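UDP-N-Acetylenolpyruvylglucosamine Reductase (Thermus caldophilus, PDB 2GQT) is an FAD-dependent reductase of peptidoglycan biosynthesis that probably uses NADPH to reduce UDP-N-acetylenolpyruvylglucosamine to UDP-N-acetylmuramate. Local coordinates at residues Leu99-Val113 against Ala117-Val131. Residues are numbered along the deposited sequence; the frame is centred on the assembly and turned at random.
With FAD (flavin-adenine dinucleotide), chain C.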
# COMPACT_ATOMS: atom_id res chain seq x y z
N LEU A 99 11.74 -11.35 3.52
CA LEU A 99 10.73 -10.30 3.72
C LEU A 99 11.12 -9.26 4.76
O LEU A 99 10.36 -8.32 5.00
CB LEU A 99 9.37 -10.91 4.09
CG LEU A 99 8.78 -11.99 3.18
CD1 LEU A 99 7.43 -12.42 3.74
CD2 LEU A 99 8.62 -11.51 1.74
N GLU A 100 12.30 -9.40 5.38
CA GLU A 100 12.66 -8.55 6.52
C GLU A 100 12.63 -7.06 6.18
O GLU A 100 12.24 -6.23 7.00
CB GLU A 100 14.03 -8.91 7.08
CG GLU A 100 14.19 -10.34 7.54
CD GLU A 100 14.84 -11.23 6.49
OE1 GLU A 100 14.51 -11.07 5.30
OE2 GLU A 100 15.68 -12.07 6.87
N GLY A 101 13.05 -6.73 4.96
CA GLY A 101 13.10 -5.35 4.51
C GLY A 101 11.75 -4.72 4.25
O GLY A 101 11.66 -3.53 3.96
N LEU A 102 10.69 -5.52 4.37
CA LEU A 102 9.32 -5.04 4.15
C LEU A 102 8.58 -4.81 5.47
O LEU A 102 7.41 -4.46 5.46
CB LEU A 102 8.56 -6.03 3.25
CG LEU A 102 9.29 -6.42 1.96
CD1 LEU A 102 8.53 -7.47 1.20
CD2 LEU A 102 9.58 -5.20 1.07
N LEU A 103 9.27 -5.01 6.59
CA LEU A 103 8.68 -4.69 7.89
C LEU A 103 8.26 -3.23 7.95
O LEU A 103 9.00 -2.33 7.51
CB LEU A 103 9.68 -5.00 9.01
CG LEU A 103 9.23 -4.76 10.46
CD1 LEU A 103 8.10 -5.70 10.87
CD2 LEU A 103 10.40 -4.93 11.41
N GLY A 104 7.08 -2.99 8.50
CA GLY A 104 6.59 -1.63 8.68
C GLY A 104 5.79 -1.09 7.52
O GLY A 104 5.34 0.05 7.56
N ILE A 105 5.58 -1.91 6.49
CA ILE A 105 4.76 -1.52 5.34
C ILE A 105 3.37 -2.14 5.48
O ILE A 105 3.21 -3.35 5.34
CB ILE A 105 5.39 -1.96 4.01
CG1 ILE A 105 6.83 -1.44 3.91
CG2 ILE A 105 4.53 -1.47 2.84
CD1 ILE A 105 7.59 -1.92 2.69
N PRO A 106 2.34 -1.32 5.78
CA PRO A 106 1.02 -1.86 6.10
C PRO A 106 0.17 -2.14 4.85
O PRO A 106 -0.92 -1.60 4.68
CB PRO A 106 0.42 -0.75 6.96
CG PRO A 106 0.96 0.48 6.37
CD PRO A 106 2.36 0.15 5.89
N ALA A 107 0.70 -3.00 3.98
CA ALA A 107 0.11 -3.29 2.68
C ALA A 107 -0.60 -4.63 2.66
O ALA A 107 -0.22 -5.55 3.40
CB ALA A 107 1.22 -3.33 1.65
N GLN A 108 -1.58 -4.79 1.78
CA GLN A 108 -1.90 -6.12 1.28
C GLN A 108 -0.84 -6.50 0.24
O GLN A 108 -0.22 -5.64 -0.38
CB GLN A 108 -3.27 -6.17 0.63
CG GLN A 108 -4.42 -6.22 1.62
CD GLN A 108 -5.76 -6.31 0.93
OE1 GLN A 108 -5.85 -6.67 -0.25
NE2 GLN A 108 -6.82 -6.01 1.68
N VAL A 109 -0.66 -7.80 0.05
CA VAL A 109 0.27 -8.30 -0.96
C VAL A 109 0.03 -7.65 -2.33
O VAL A 109 0.99 -7.21 -3.00
CB VAL A 109 0.20 -9.84 -1.06
CG1 VAL A 109 0.86 -10.36 -2.33
CG2 VAL A 109 0.84 -10.46 0.15
N GLY A 110 -1.22 -7.57 -2.76
CA GLY A 110 -1.50 -7.01 -4.08
C GLY A 110 -1.08 -5.55 -4.20
O GLY A 110 -0.57 -5.13 -5.24
N GLY A 111 -1.34 -4.78 -3.16
CA GLY A 111 -0.93 -3.37 -3.11
C GLY A 111 0.57 -3.20 -3.07
O GLY A 111 1.12 -2.27 -3.66
N ALA A 112 1.25 -4.10 -2.35
CA ALA A 112 2.71 -4.09 -2.28
C ALA A 112 3.32 -4.41 -3.65
O ALA A 112 4.36 -3.86 -4.00
CB ALA A 112 3.20 -5.07 -1.24
N VAL A 113 2.70 -5.31 -4.40
CA VAL A 113 3.14 -5.59 -5.77
C VAL A 113 2.88 -4.38 -6.68
O VAL A 113 3.78 -3.92 -7.39
CB VAL A 113 2.46 -6.86 -6.33
CG1 VAL A 113 2.75 -7.02 -7.83
CG2 VAL A 113 2.88 -8.10 -5.56
N ALA A 117 6.40 -2.00 -3.12
CA ALA A 117 6.70 -1.39 -1.83
C ALA A 117 8.08 -1.81 -1.33
O ALA A 117 8.48 -2.96 -1.50
CB ALA A 117 5.63 -1.72 -0.81
N GLY A 118 8.79 -0.88 -0.71
CA GLY A 118 10.12 -1.19 -0.23
C GLY A 118 10.75 -0.16 0.68
O GLY A 118 10.16 0.89 0.97
N THR A 119 11.94 -0.51 1.15
CA THR A 119 12.75 0.31 2.03
C THR A 119 14.18 0.27 1.50
O THR A 119 14.43 -0.34 0.46
CB THR A 119 12.72 -0.24 3.47
OG1 THR A 119 13.36 -1.53 3.49
CG2 THR A 119 11.29 -0.36 4.00
N ARG A 120 15.11 0.89 2.21
CA ARG A 120 16.53 0.84 1.83
C ARG A 120 17.07 -0.59 1.89
O ARG A 120 18.16 -0.87 1.37
CB ARG A 120 17.38 1.76 2.72
CG ARG A 120 17.54 1.31 4.17
CD ARG A 120 18.68 2.05 4.88
NE ARG A 120 18.33 3.45 5.14
CZ ARG A 120 18.08 3.96 6.34
NH1 ARG A 120 18.16 3.21 7.43
NH2 ARG A 120 17.76 5.24 6.45
N PHE A 121 16.33 -1.48 2.54
CA PHE A 121 16.75 -2.86 2.77
C PHE A 121 16.36 -3.82 1.65
O PHE A 121 17.07 -4.80 1.38
CB PHE A 121 16.23 -3.34 4.12
CG PHE A 121 16.59 -2.43 5.27
CD1 PHE A 121 15.66 -1.53 5.78
CD2 PHE A 121 17.87 -2.46 5.82
CE1 PHE A 121 16.00 -0.68 6.84
CE2 PHE A 121 18.21 -1.61 6.87
CZ PHE A 121 17.27 -0.73 7.39
N GLY A 122 15.23 -3.55 1.00
CA GLY A 122 14.67 -4.43 -0.01
C GLY A 122 13.32 -3.93 -0.49
O GLY A 122 12.71 -3.06 0.13
N GLU A 123 12.86 -4.50 -1.60
CA GLU A 123 11.56 -4.15 -2.17
C GLU A 123 10.78 -5.41 -2.53
O GLU A 123 11.35 -6.49 -2.68
CB GLU A 123 11.70 -3.25 -3.39
CG GLU A 123 12.47 -3.87 -4.53
CD GLU A 123 12.74 -2.90 -5.66
OE1 GLU A 123 12.81 -3.36 -6.82
OE2 GLU A 123 12.86 -1.68 -5.40
N MET A 124 9.47 -5.24 -2.68
CA MET A 124 8.57 -6.36 -2.93
C MET A 124 9.04 -7.22 -4.10
O MET A 124 9.00 -8.44 -4.01
CB MET A 124 7.14 -5.87 -3.14
CG MET A 124 6.10 -6.97 -3.20
SD MET A 124 5.88 -7.78 -1.61
CE MET A 124 4.53 -8.89 -1.99
N ALA A 125 9.50 -6.59 -5.18
CA ALA A 125 9.96 -7.31 -6.36
C ALA A 125 11.05 -8.33 -6.05
O ALA A 125 11.07 -9.40 -6.66
CB ALA A 125 10.44 -6.33 -7.42
N ASP A 126 11.93 -8.00 -5.11
CA ASP A 126 13.03 -8.88 -4.69
C ASP A 126 12.51 -10.20 -4.12
O ASP A 126 13.21 -11.21 -4.17
CB ASP A 126 13.90 -8.23 -3.60
CG ASP A 126 14.55 -6.93 -4.04
OD1 ASP A 126 14.90 -6.78 -5.23
OD2 ASP A 126 14.76 -6.06 -3.15
N ALA A 127 11.30 -10.17 -3.57
CA ALA A 127 10.75 -11.31 -2.83
C ALA A 127 9.75 -12.13 -3.63
O ALA A 127 9.06 -12.98 -3.07
CB ALA A 127 10.11 -10.84 -1.52
N LEU A 128 9.67 -11.88 -4.94
CA LEU A 128 8.70 -12.56 -5.78
C LEU A 128 9.33 -13.61 -6.68
O LEU A 128 10.39 -13.36 -7.26
CB LEU A 128 7.95 -11.54 -6.66
CG LEU A 128 7.04 -10.54 -5.92
CD1 LEU A 128 6.53 -9.50 -6.90
CD2 LEU A 128 5.89 -11.24 -5.20
N GLU A 129 8.67 -14.76 -6.79
CA GLU A 129 9.00 -15.78 -7.80
C GLU A 129 8.00 -15.81 -8.94
O GLU A 129 8.37 -16.05 -10.09
CB GLU A 129 9.07 -17.17 -7.17
CG GLU A 129 10.33 -17.44 -6.37
CD GLU A 129 10.37 -18.82 -5.73
OE1 GLU A 129 11.46 -19.20 -5.26
OE2 GLU A 129 9.33 -19.52 -5.68
N ALA A 130 6.73 -15.58 -8.63
CA ALA A 130 5.66 -15.59 -9.62
C ALA A 130 4.51 -14.75 -9.13
O ALA A 130 4.32 -14.59 -7.92
CB ALA A 130 5.19 -17.01 -9.91
N VAL A 131 3.73 -14.22 -10.07
CA VAL A 131 2.59 -13.37 -9.77
C VAL A 131 1.44 -13.75 -10.68
O VAL A 131 1.58 -13.72 -11.92
CB VAL A 131 2.92 -11.87 -9.98
CG1 VAL A 131 1.73 -11.00 -9.62
CG2 VAL A 131 4.15 -11.46 -9.17
PA FAD C . -3.82 0.57 -1.46
O1A FAD C . -3.41 1.83 -0.81
O2A FAD C . -5.11 -0.06 -1.11
O5B FAD C . -3.77 0.71 -3.03
C5B FAD C . -2.61 1.28 -3.66
C4B FAD C . -2.63 1.00 -5.14
O4B FAD C . -2.52 -0.43 -5.34
C3B FAD C . -3.92 1.43 -5.85
O3B FAD C . -3.58 1.79 -7.19
C2B FAD C . -4.74 0.14 -5.85
O2B FAD C . -5.70 0.11 -6.90
C1B FAD C . -3.65 -0.88 -6.11
N9A FAD C . -3.97 -2.26 -5.67
C8A FAD C . -4.25 -2.67 -4.43
N7A FAD C . -4.45 -3.99 -4.43
C5A FAD C . -4.26 -4.43 -5.68
C6A FAD C . -4.34 -5.68 -6.32
N6A FAD C . -4.62 -6.81 -5.66
N1A FAD C . -4.09 -5.74 -7.64
C2A FAD C . -3.79 -4.64 -8.35
N3A FAD C . -3.72 -3.43 -7.80
C4A FAD C . -3.96 -3.32 -6.47
N1 FAD C . 5.43 2.21 1.02
C2 FAD C . 6.70 1.78 0.71
O2 FAD C . 6.98 1.51 -0.45
N3 FAD C . 7.67 1.68 1.70
C4 FAD C . 7.39 1.98 3.03
O4 FAD C . 8.27 1.87 3.89
C4X FAD C . 6.10 2.40 3.34
N5 FAD C . 5.77 2.72 4.66
C5X FAD C . 4.45 3.09 4.97
C6 FAD C . 4.12 3.34 6.30
C7 FAD C . 2.82 3.69 6.65
C7M FAD C . 2.47 3.95 8.12
C8 FAD C . 1.85 3.79 5.65
C8M FAD C . 0.41 4.19 6.02
C9 FAD C . 2.18 3.55 4.32
C9A FAD C . 3.48 3.19 3.96
N10 FAD C . 3.84 2.94 2.63
C10 FAD C . 5.13 2.52 2.34
C1' FAD C . 2.88 3.14 1.51
C2' FAD C . 1.99 1.91 1.27
O2' FAD C . 1.97 1.06 2.43
C3' FAD C . 2.45 1.08 0.07
O3' FAD C . 2.37 1.87 -1.12
C4' FAD C . 1.63 -0.21 -0.08
O4' FAD C . 2.23 -1.04 -1.06
C5' FAD C . 0.17 0.04 -0.46
O5' FAD C . -0.50 -1.22 -0.36
P FAD C . -2.05 -1.25 0.01
O1P FAD C . -2.46 -2.67 -0.01
O2P FAD C . -2.35 -0.43 1.21
O3P FAD C . -2.64 -0.54 -1.30
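One backbone hydrogen bond ties the pieces together, Ala117 N, just beyond helix 109-114, donating to a lone pair of Ala112 O within it at 2.9 Å, and at the far end the backbones of Gly101 and Phe121 come close, their CA atoms 4.7 Å apart, with the side-chain atom Phe121 CB resting on Gly101 CA. Thr119 works at that same far end. Its OG1 gives its proton to Gly101 O at 2.7 Å, in the carbonyl plane, while accepting from Phe121 N in an ST turn. With OG1 set between its own backbone N and carbonyl carbon (chi1 65°), the hydroxyl can serve both partners at once, and CG2 is left facing FAD O4.

Met124 fills the middle. Its CG stands opposite the backbone N (chi1 -171°), and the bend at chi2 lays SD against Ala112 CB at 3.8 Å and beside Leu102 CD1; CE then ends between Val109 CG1 and Val113 CG2. Leu102 crosses the Met124 side chain at about a right angle, and its other methyl, CD2, lies 3.6 Å from Ala117 O. Farther out, Leu99 CD2 presses on Ala127 CB.

All of this lies in the FAD-binding domain of MurB, and the two segments together form a wall of the cofactor pocket. Gly118 reads the pyrimidine edge of the flavin twice: its N donates to FAD O2, and FAD N3 donates to Gly118 O over 2.7 Å, almost straight (178°). Ile105 lies against the ring system, CG1 3.6 Å from FAD C4, with CG2 on Ala117 CB. At the N-cap of helix 109-114, Gln108 N binds phosphate oxygen O1P at 2.9 Å, where the helix dipole probably helps to hold the charge. Glu123 OE2 forms a salt bridge with Arg152, the probable active-site arginine.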